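Local coordinates for periplasmic lipopolysaccharide transport protein LPTH (Pseudomonas aeruginosa, PDB 4UU4) that binds lipopolysaccharide and is required for its translocation across the periplasm, probably as part of a protein bridge from the inner to the outer membrane, at residues A[33-38]-A[49-54]; A[120-125]-A[156-161]. All coordinates share one frame; numbering follows the deposited sequence.

Contact 1 (A[33-38]-A[49-54]); sequences IRVQAD and AVYRGD
The phenol ring of Tyr51 carries one face toward Val35, whose CG1 methyl sits over the middle of the ring, 4.0 Å from the Tyr51 ring centroid and 13° off the normal. This is a CH-pi contact made by one branch of the valine: CG1 lies anti to the Val35 backbone N (chi1 -159°), and the two side chains meet at about a right angle. The Tyr51 side chain also touches Leu71 of strand 68-72 and Ala40 of strand 39-43. Its base is met by Ala37, with Ala37 CB 4.0 Å from Tyr51 CB. A second flat group, the Arg52 guanidinium, has Val50 CG2 over one face, offset toward the rim, a contact within 49-54 itself.

Beyond the apolar part the contact turns polar. Asp38 N donates to Arg52 O at 2.9 Å, bent to 134° at the hydrogen, and makes a weak second bond to Gly53 O at 3.1 Å, so one amide is shared between successive carbonyls. Gly53 lies where the chain turns a corner between sheets, and its positive phi is a conformation that suits glycine. Past it, Asp38 OD2 and Asp54 OD2 stand 4.3 Å apart, and a water lies within hydrogen-bonding distance of Asp38 OD1 and Asp54 OD2 and could donate to either.

The arrangement belongs to the edge of the LptA-type beta-jellyroll, where strand 34-36 pairs with 55-59 in one sheet while strand 48-52 lies in the other, between 39-43 and 68-72. An aliphatic-aromatic contact thus spans the two sheets, and the Asp38 amide joins the link between strands 34-36 and 39-43 to the corner at Gly53 and Asp54. Close carboxylates would probably repel each other, and the water may relieve some of that repulsion.

Contact 2 (A[120-125]-A[156-161]); sequences LIDQAK and QVTSPR
Asp122 receives the 156-161 loop at a corner of the beta-jellyroll, where the chain passes from strand 117-121 of one sheet to strand 124-128 of the other. Its carboxylate accepts backbone N-H groups from a loop distant in sequence.

Apolar contact is slight. Ile121 CG2 and Val157 CG1 meet at 4.2 Å, the two side chains crossing at roughly a right angle. Beside the carboxylate, Val157 CB makes a van der Waals contact with Asp122 OD1 at 3.6 Å. The side chains of Asp122, Gln123 and Thr158 all touch Leu107.

Hydrogen bonds form the main group. Successive amides are divided between the carboxylate oxygens: Thr158 N donates to Asp122 OD2 at 2.8 Å, fairly straight at 164°, and Ser159 N donates to the syn lone pair of Asp122 OD1 at 3.0 Å. Thr158 OG1, set between its own backbone N and carbonyl carbon (chi1 60°), also donates to Asp122 OD2, though the length of this bond is imprecise at 2.75 Å resolution. The two Thr158 donors approach OD2 from opposite faces of the carboxylate plane. On a buried aspartate, the two backbone amides in particular would be expected to stabilise the charged form and to fix the rotation of the group. A separate side-chain bond joins the next pair of residues. Gln123 extends beyond CG to present its amide oxygen, and Ser159 OG donates to Gln123 OE1 at 2.7 Å, tilted 20° from the carbonyl plane.

Overall arrangement
Contact 1 and contact 2 lie in series along the chain, the first closing before the second opens. Their centres are 24 Å apart and their nearest atoms about 17 Å, so they do not touch. Both nevertheless reach the same two antiparallel sheets of the jellyroll. Contact 1 lies toward one end, where strand 34-36 is outermost in its sheet and strand 48-52 is second in the other. Contact 2 uses the turn between strands 117-121 and 124-128, each sixth in its sheet, and the loop between the outermost strands 147-150 and 165-167. The pair illustrates how contacts near sheet-to-sheet crossings occur at separate points along this lipopolysaccharide-binding fold.

Contact 1 (A[33-38]-A[49-54])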
ATOM      1  N   ILE A  33      -8.131  -4.246 -12.260  1.00 50.86           N
ATOM      2  CA  ILE A  33      -6.768  -4.259 -11.742  1.00 47.18           C
ATOM      3  C   ILE A  33      -5.816  -4.825 -12.789  1.00 45.02           C
ATOM      4  O   ILE A  33      -5.943  -5.983 -13.176  1.00 49.50           O
ATOM      5  CB  ILE A  33      -6.664  -5.148 -10.484  1.00 40.06           C
ATOM      6  CG1 ILE A  33      -7.701  -4.738  -9.438  1.00 32.98           C
ATOM      7  CG2 ILE A  33      -5.254  -5.105  -9.905  1.00 42.88           C
ATOM      8  CD1 ILE A  33      -7.758  -5.684  -8.266  1.00 25.42           C
ATOM      9  N   ARG A  34      -4.869  -4.019 -13.258  1.00 49.72           N
ATOM     10  CA  ARG A  34      -3.857  -4.539 -14.176  1.00 48.75           C
ATOM     11  C   ARG A  34      -2.526  -4.767 -13.464  1.00 41.35           C
ATOM     12  O   ARG A  34      -2.113  -3.958 -12.640  1.00 40.54           O
ATOM     13  CB  ARG A  34      -3.696  -3.662 -15.431  1.00 46.68           C
ATOM     14  CG  ARG A  34      -4.058  -2.196 -15.262  1.00 56.88           C
ATOM     15  CD  ARG A  34      -4.516  -1.563 -16.582  1.00 61.82           C
ATOM     16  NE  ARG A  34      -5.638  -2.286 -17.180  1.00 56.30           N
ATOM     17  CZ  ARG A  34      -6.440  -1.791 -18.119  1.00 62.48           C
ATOM     18  NH1 ARG A  34      -6.261  -0.560 -18.578  1.00 65.74           N
ATOM     19  NH2 ARG A  34      -7.433  -2.530 -18.600  1.00 73.37           N
ATOM     20  N   VAL A  35      -1.876  -5.891 -13.754  1.00 30.51           N
ATOM     21  CA  VAL A  35      -0.585  -6.189 -13.144  1.00 26.89           C
ATOM     22  C   VAL A  35       0.477  -6.434 -14.215  1.00 25.85           C
ATOM     23  O   VAL A  35       0.228  -7.101 -15.217  1.00 26.27           O
ATOM     24  CB  VAL A  35      -0.650  -7.402 -12.185  1.00 21.01           C
ATOM     25  CG1 VAL A  35       0.521  -7.370 -11.215  1.00 19.86           C
ATOM     26  CG2 VAL A  35      -1.958  -7.419 -11.420  1.00 21.23           C
ATOM     27  N   GLN A  36       1.658  -5.875 -13.995  1.00 23.72           N
ATOM     28  CA  GLN A  36       2.772  -6.037 -14.909  1.00 24.10           C
ATOM     29  C   GLN A  36       3.958  -6.560 -14.111  1.00 24.96           C
ATOM     30  O   GLN A  36       4.379  -5.929 -13.138  1.00 31.06           O
ATOM     31  CB  GLN A  36       3.121  -4.699 -15.563  1.00 27.71           C
ATOM     32  CG  GLN A  36       4.227  -4.776 -16.601  1.00 52.12           C
ATOM     33  CD  GLN A  36       5.016  -3.486 -16.705  1.00 65.54           C
ATOM     34  OE1 GLN A  36       4.980  -2.646 -15.803  1.00 53.34           O
ATOM     35  NE2 GLN A  36       5.743  -3.323 -17.807  1.00 70.36           N
ATOM     36  N   ALA A  37       4.481  -7.719 -14.507  1.00 25.58           N
ATOM     37  CA  ALA A  37       5.640  -8.288 -13.831  1.00 25.43           C
ATOM     38  C   ALA A  37       6.544  -9.070 -14.772  1.00 28.29           C
ATOM     39  O   ALA A  37       6.312  -9.122 -15.979  1.00 31.66           O
ATOM     40  CB  ALA A  37       5.203  -9.166 -12.665  1.00 22.06           C
ATOM     41  N   ASP A  38       7.588  -9.662 -14.196  1.00 30.11           N
ATOM     42  CA  ASP A  38       8.468 -10.570 -14.916  1.00 29.46           C
ATOM     43  C   ASP A  38       7.884 -11.973 -14.912  1.00 30.71           C
ATOM     44  O   ASP A  38       8.014 -12.711 -15.888  1.00 33.35           O
ATOM     45  CB  ASP A  38       9.855 -10.597 -14.276  1.00 30.35           C
ATOM     46  CG  ASP A  38      10.647  -9.347 -14.557  1.00 38.33           C
ATOM     47  OD1 ASP A  38      10.309  -8.639 -15.525  1.00 30.83           O
ATOM     48  OD2 ASP A  38      11.613  -9.074 -13.816  1.00 42.56           O
ATOM     49  N   ALA A  49      -2.473 -15.380  -5.920  1.00 40.39           N
ATOM     50  CA  ALA A  49      -1.574 -15.170  -7.050  1.00 38.10           C
ATOM     51  C   ALA A  49      -0.301 -14.461  -6.610  1.00 35.03           C
ATOM     52  O   ALA A  49      -0.363 -13.473  -5.887  1.00 38.08           O
ATOM     53  CB  ALA A  49      -2.272 -14.370  -8.130  1.00 32.01           C
ATOM     54  N   VAL A  50       0.858 -14.952  -7.036  1.00 35.17           N
ATOM     55  CA  VAL A  50       2.089 -14.220  -6.718  1.00 33.22           C
ATOM     56  C   VAL A  50       2.872 -13.773  -7.958  1.00 29.56           C
ATOM     57  O   VAL A  50       3.161 -14.566  -8.853  1.00 28.77           O
ATOM     58  CB  VAL A  50       2.996 -14.961  -5.695  1.00 35.93           C
ATOM     59  CG1 VAL A  50       3.125 -16.424  -6.043  1.00 43.99           C
ATOM     60  CG2 VAL A  50       4.367 -14.303  -5.609  1.00 37.81           C
ATOM     61  N   TYR A  51       3.193 -12.482  -7.986  1.00 28.10           N
ATOM     62  CA  TYR A  51       3.892 -11.841  -9.090  1.00 24.75           C
ATOM     63  C   TYR A  51       5.282 -11.373  -8.649  1.00 27.15           C
ATOM     64  O   TYR A  51       5.442 -10.809  -7.562  1.00 24.36           O
ATOM     65  CB  TYR A  51       3.088 -10.639  -9.589  1.00 23.46           C
ATOM     66  CG  TYR A  51       1.636 -10.935  -9.893  1.00 25.65           C
ATOM     67  CD1 TYR A  51       0.673 -10.891  -8.893  1.00 22.92           C
ATOM     68  CD2 TYR A  51       1.225 -11.239 -11.188  1.00 26.27           C
ATOM     69  CE1 TYR A  51      -0.657 -11.156  -9.170  1.00 29.12           C
ATOM     70  CE2 TYR A  51      -0.103 -11.507 -11.474  1.00 25.18           C
ATOM     71  CZ  TYR A  51      -1.036 -11.465 -10.462  1.00 32.79           C
ATOM     72  OH  TYR A  51      -2.356 -11.731 -10.743  1.00 36.78           O
ATOM     73  N   ARG A  52       6.280 -11.607  -9.501  1.00 30.57           N
ATOM     74  CA  ARG A  52       7.662 -11.254  -9.177  1.00 23.62           C
ATOM     75  C   ARG A  52       8.338 -10.484 -10.309  1.00 26.15           C
ATOM     76  O   ARG A  52       8.025 -10.693 -11.488  1.00 27.21           O
ATOM     77  CB  ARG A  52       8.484 -12.510  -8.872  1.00 27.63           C
ATOM     78  CG  ARG A  52       7.963 -13.363  -7.729  1.00 31.06           C
ATOM     79  CD  ARG A  52       8.910 -14.522  -7.450  1.00 41.69           C
ATOM     80  NE  ARG A  52       8.250 -15.630  -6.766  1.00 50.12           N
ATOM     81  CZ  ARG A  52       7.445 -16.502  -7.367  1.00 66.41           C
ATOM     82  NH1 ARG A  52       7.190 -16.389  -8.664  1.00 70.68           N
ATOM     83  NH2 ARG A  52       6.887 -17.484  -6.672  1.00 73.44           N
ATOM     84  N   GLY A  53       9.265  -9.600  -9.938  1.00 23.14           N
ATOM     85  CA  GLY A  53      10.093  -8.884 -10.896  1.00 24.17           C
ATOM     86  C   GLY A  53       9.546  -7.535 -11.330  1.00 32.37           C
ATOM     87  O   GLY A  53       8.795  -7.454 -12.303  1.00 33.10           O
ATOM     88  N   ASP A  54       9.937  -6.479 -10.618  1.00 29.21           N
ATOM     89  CA  ASP A  54       9.477  -5.118 -10.902  1.00 21.33           C
ATOM     90  C   ASP A  54       7.963  -5.049 -11.022  1.00 26.16           C
ATOM     91  O   ASP A  54       7.435  -4.475 -11.972  1.00 24.54           O
ATOM     92  CB  ASP A  54      10.110  -4.568 -12.185  1.00 26.77           C
ATOM     93  CG  ASP A  54      11.586  -4.279 -12.036  1.00 30.25           C
ATOM     94  OD1 ASP A  54      11.938  -3.370 -11.253  1.00 26.65           O
ATOM     95  OD2 ASP A  54      12.392  -4.952 -12.719  1.00 38.58           O
TER
HETATM   96  O   HOH W   1      12.461  -6.293 -15.472  1.00 46.73           O

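Contact 2 (A[120-125]-A[156-161])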
ATOM      1  N   LEU A 120       1.147   0.231   6.014  1.00 32.62           N
ATOM      2  CA  LEU A 120       2.572   0.279   5.732  1.00 24.83           C
ATOM      3  C   LEU A 120       3.336  -0.118   6.987  1.00 26.12           C
ATOM      4  O   LEU A 120       3.137   0.467   8.048  1.00 27.95           O
ATOM      5  CB  LEU A 120       2.968   1.696   5.314  1.00 25.03           C
ATOM      6  CG  LEU A 120       2.068   2.347   4.259  1.00 34.23           C
ATOM      7  CD1 LEU A 120       1.500   3.666   4.757  1.00 37.22           C
ATOM      8  CD2 LEU A 120       2.821   2.558   2.962  1.00 43.03           C
ATOM      9  N   ILE A 121       4.200  -1.118   6.867  1.00 27.21           N
ATOM     10  CA  ILE A 121       4.990  -1.585   7.997  1.00 28.24           C
ATOM     11  C   ILE A 121       6.427  -1.227   7.632  1.00 33.40           C
ATOM     12  O   ILE A 121       6.742  -1.004   6.457  1.00 28.94           O
ATOM     13  CB  ILE A 121       4.592  -3.017   8.418  1.00 25.32           C
ATOM     14  CG1 ILE A 121       3.115  -3.068   8.811  1.00 30.83           C
ATOM     15  CG2 ILE A 121       5.456  -3.512   9.566  1.00 28.21           C
ATOM     16  CD1 ILE A 121       2.744  -4.291   9.621  1.00 32.17           C
ATOM     17  N   ASP A 122       7.277  -1.168   8.657  1.00 34.85           N
ATOM     18  CA  ASP A 122       8.759  -1.087   8.566  1.00 29.76           C
ATOM     19  C   ASP A 122       9.497  -0.043   7.739  1.00 25.85           C
ATOM     20  O   ASP A 122       9.967  -0.323   6.642  1.00 31.90           O
ATOM     21  CB  ASP A 122       9.354  -2.405   8.111  1.00 21.33           C
ATOM     22  CG  ASP A 122      10.640  -2.724   8.843  1.00 29.48           C
ATOM     23  OD1 ASP A 122      11.178  -1.823   9.512  1.00 39.82           O
ATOM     24  OD2 ASP A 122      11.111  -3.881   8.749  1.00 27.09           O
ATOM     25  N   GLN A 123       9.630   1.146   8.302  1.00 23.66           N
ATOM     26  CA  GLN A 123       9.985   2.387   7.618  1.00 28.97           C
ATOM     27  C   GLN A 123       8.806   3.104   6.919  1.00 31.89           C
ATOM     28  O   GLN A 123       8.980   3.741   5.884  1.00 18.69           O
ATOM     29  CB  GLN A 123      11.177   2.207   6.703  1.00 24.96           C
ATOM     30  CG  GLN A 123      12.374   1.693   7.468  1.00 22.50           C
ATOM     31  CD  GLN A 123      13.393   1.019   6.584  1.00 24.00           C
ATOM     32  OE1 GLN A 123      14.113   0.124   7.025  1.00 31.60           O
ATOM     33  NE2 GLN A 123      13.468   1.447   5.331  1.00 24.81           N
ATOM     34  N   ALA A 124       7.627   3.000   7.525  1.00 19.43           N
ATOM     35  CA  ALA A 124       6.416   3.581   6.966  1.00 29.39           C
ATOM     36  C   ALA A 124       6.541   5.090   6.744  1.00 29.89           C
ATOM     37  O   ALA A 124       6.761   5.852   7.684  1.00 28.51           O
ATOM     38  CB  ALA A 124       5.230   3.270   7.863  1.00 28.30           C
ATOM     39  N   LYS A 125       6.403   5.516   5.492  1.00 30.51           N
ATOM     40  CA  LYS A 125       6.425   6.933   5.164  1.00 25.53           C
ATOM     41  C   LYS A 125       5.172   7.284   4.372  1.00 26.31           C
ATOM     42  O   LYS A 125       4.613   6.435   3.691  1.00 22.82           O
ATOM     43  CB  LYS A 125       7.682   7.281   4.361  1.00 28.34           C
ATOM     44  CG  LYS A 125       8.061   8.758   4.379  1.00 33.66           C
ATOM     45  CD  LYS A 125       9.169   9.065   3.377  1.00 46.70           C
ATOM     46  CE  LYS A 125      10.365   8.136   3.547  1.00 59.96           C
ATOM     47  NZ  LYS A 125      11.383   8.312   2.466  1.00 69.25           N
ATOM     48  N   GLN A 156       7.328  -7.164  14.547  1.00 92.93           N
ATOM     49  CA  GLN A 156       8.773  -7.319  14.733  1.00 89.89           C
ATOM     50  C   GLN A 156       9.690  -6.671  13.690  1.00 81.19           C
ATOM     51  O   GLN A 156      10.493  -7.346  13.046  1.00 78.60           O
ATOM     52  CB  GLN A 156       9.136  -8.796  14.910  1.00146.12           C
ATOM     53  CG  GLN A 156      10.348  -9.027  15.804  1.00149.16           C
ATOM     54  CD  GLN A 156      11.599  -9.374  15.022  1.00152.12           C
ATOM     55  OE1 GLN A 156      11.733 -10.487  14.512  1.00156.37           O
ATOM     56  NE2 GLN A 156      12.526  -8.427  14.927  1.00150.37           N
ATOM     57  N   VAL A 157       9.545  -5.355  13.540  1.00 61.64           N
ATOM     58  CA  VAL A 157      10.186  -4.577  12.480  1.00 37.60           C
ATOM     59  C   VAL A 157      11.704  -4.722  12.443  1.00 31.46           C
ATOM     60  O   VAL A 157      12.342  -4.985  13.459  1.00 37.64           O
ATOM     61  CB  VAL A 157       9.856  -3.072  12.625  1.00 31.92           C
ATOM     62  CG1 VAL A 157       8.366  -2.833  12.492  1.00 40.00           C
ATOM     63  CG2 VAL A 157      10.349  -2.547  13.958  1.00 31.56           C
ATOM     64  N   THR A 158      12.282  -4.536  11.263  1.00 31.37           N
ATOM     65  CA  THR A 158      13.728  -4.617  11.111  1.00 33.71           C
ATOM     66  C   THR A 158      14.360  -3.278  11.463  1.00 32.05           C
ATOM     67  O   THR A 158      15.528  -3.206  11.841  1.00 36.65           O
ATOM     68  CB  THR A 158      14.125  -5.022   9.682  1.00 27.51           C
ATOM     69  OG1 THR A 158      13.626  -4.057   8.751  1.00 23.34           O
ATOM     70  CG2 THR A 158      13.543  -6.374   9.346  1.00 28.03           C
ATOM     71  N   SER A 159      13.572  -2.218  11.339  1.00 28.22           N
ATOM     72  CA  SER A 159      14.027  -0.885  11.715  1.00 40.14           C
ATOM     73  C   SER A 159      13.158  -0.298  12.816  1.00 40.34           C
ATOM     74  O   SER A 159      12.195   0.411  12.537  1.00 42.17           O
ATOM     75  CB  SER A 159      14.027   0.046  10.504  1.00 37.80           C
ATOM     76  OG  SER A 159      14.977  -0.377   9.544  1.00 58.46           O
ATOM     77  N   PRO A 160      13.505  -0.598  14.083  1.00 34.52           N
ATOM     78  CA  PRO A 160      12.746  -0.096  15.238  1.00 36.08           C
ATOM     79  C   PRO A 160      12.671   1.425  15.295  1.00 34.52           C
ATOM     80  O   PRO A 160      13.683   2.108  15.156  1.00 33.47           O
ATOM     81  CB  PRO A 160      13.546  -0.634  16.428  1.00 40.37           C
ATOM     82  CG  PRO A 160      14.230  -1.849  15.894  1.00 41.13           C
ATOM     83  CD  PRO A 160      14.589  -1.502  14.485  1.00 36.97           C
ATOM     84  N   ARG A 161      11.464   1.941  15.494  1.00 36.07           N
ATOM     85  CA  ARG A 161      11.233   3.381  15.551  1.00 34.18           C
ATOM     86  C   ARG A 161      10.073   3.681  16.502  1.00 29.76           C
ATOM     87  O   ARG A 161       8.945   3.896  16.065  1.00 28.92           O
ATOM     88  CB  ARG A 161      10.925   3.916  14.152  1.00 32.78           C
ATOM     89  CG  ARG A 161      10.936   5.428  14.036  1.00 35.64           C
ATOM     90  CD  ARG A 161      10.315   5.883  12.724  1.00 37.11           C
ATOM     91  NE  ARG A 161      10.358   7.335  12.575  1.00 36.49           N
ATOM     92  CZ  ARG A 161      11.247   7.985  11.832  1.00 42.34           C
ATOM     93  NH1 ARG A 161      12.171   7.314  11.156  1.00 43.18           N
ATOM     94  NH2 ARG A 161      11.209   9.309  11.759  1.00 52.23           N
TER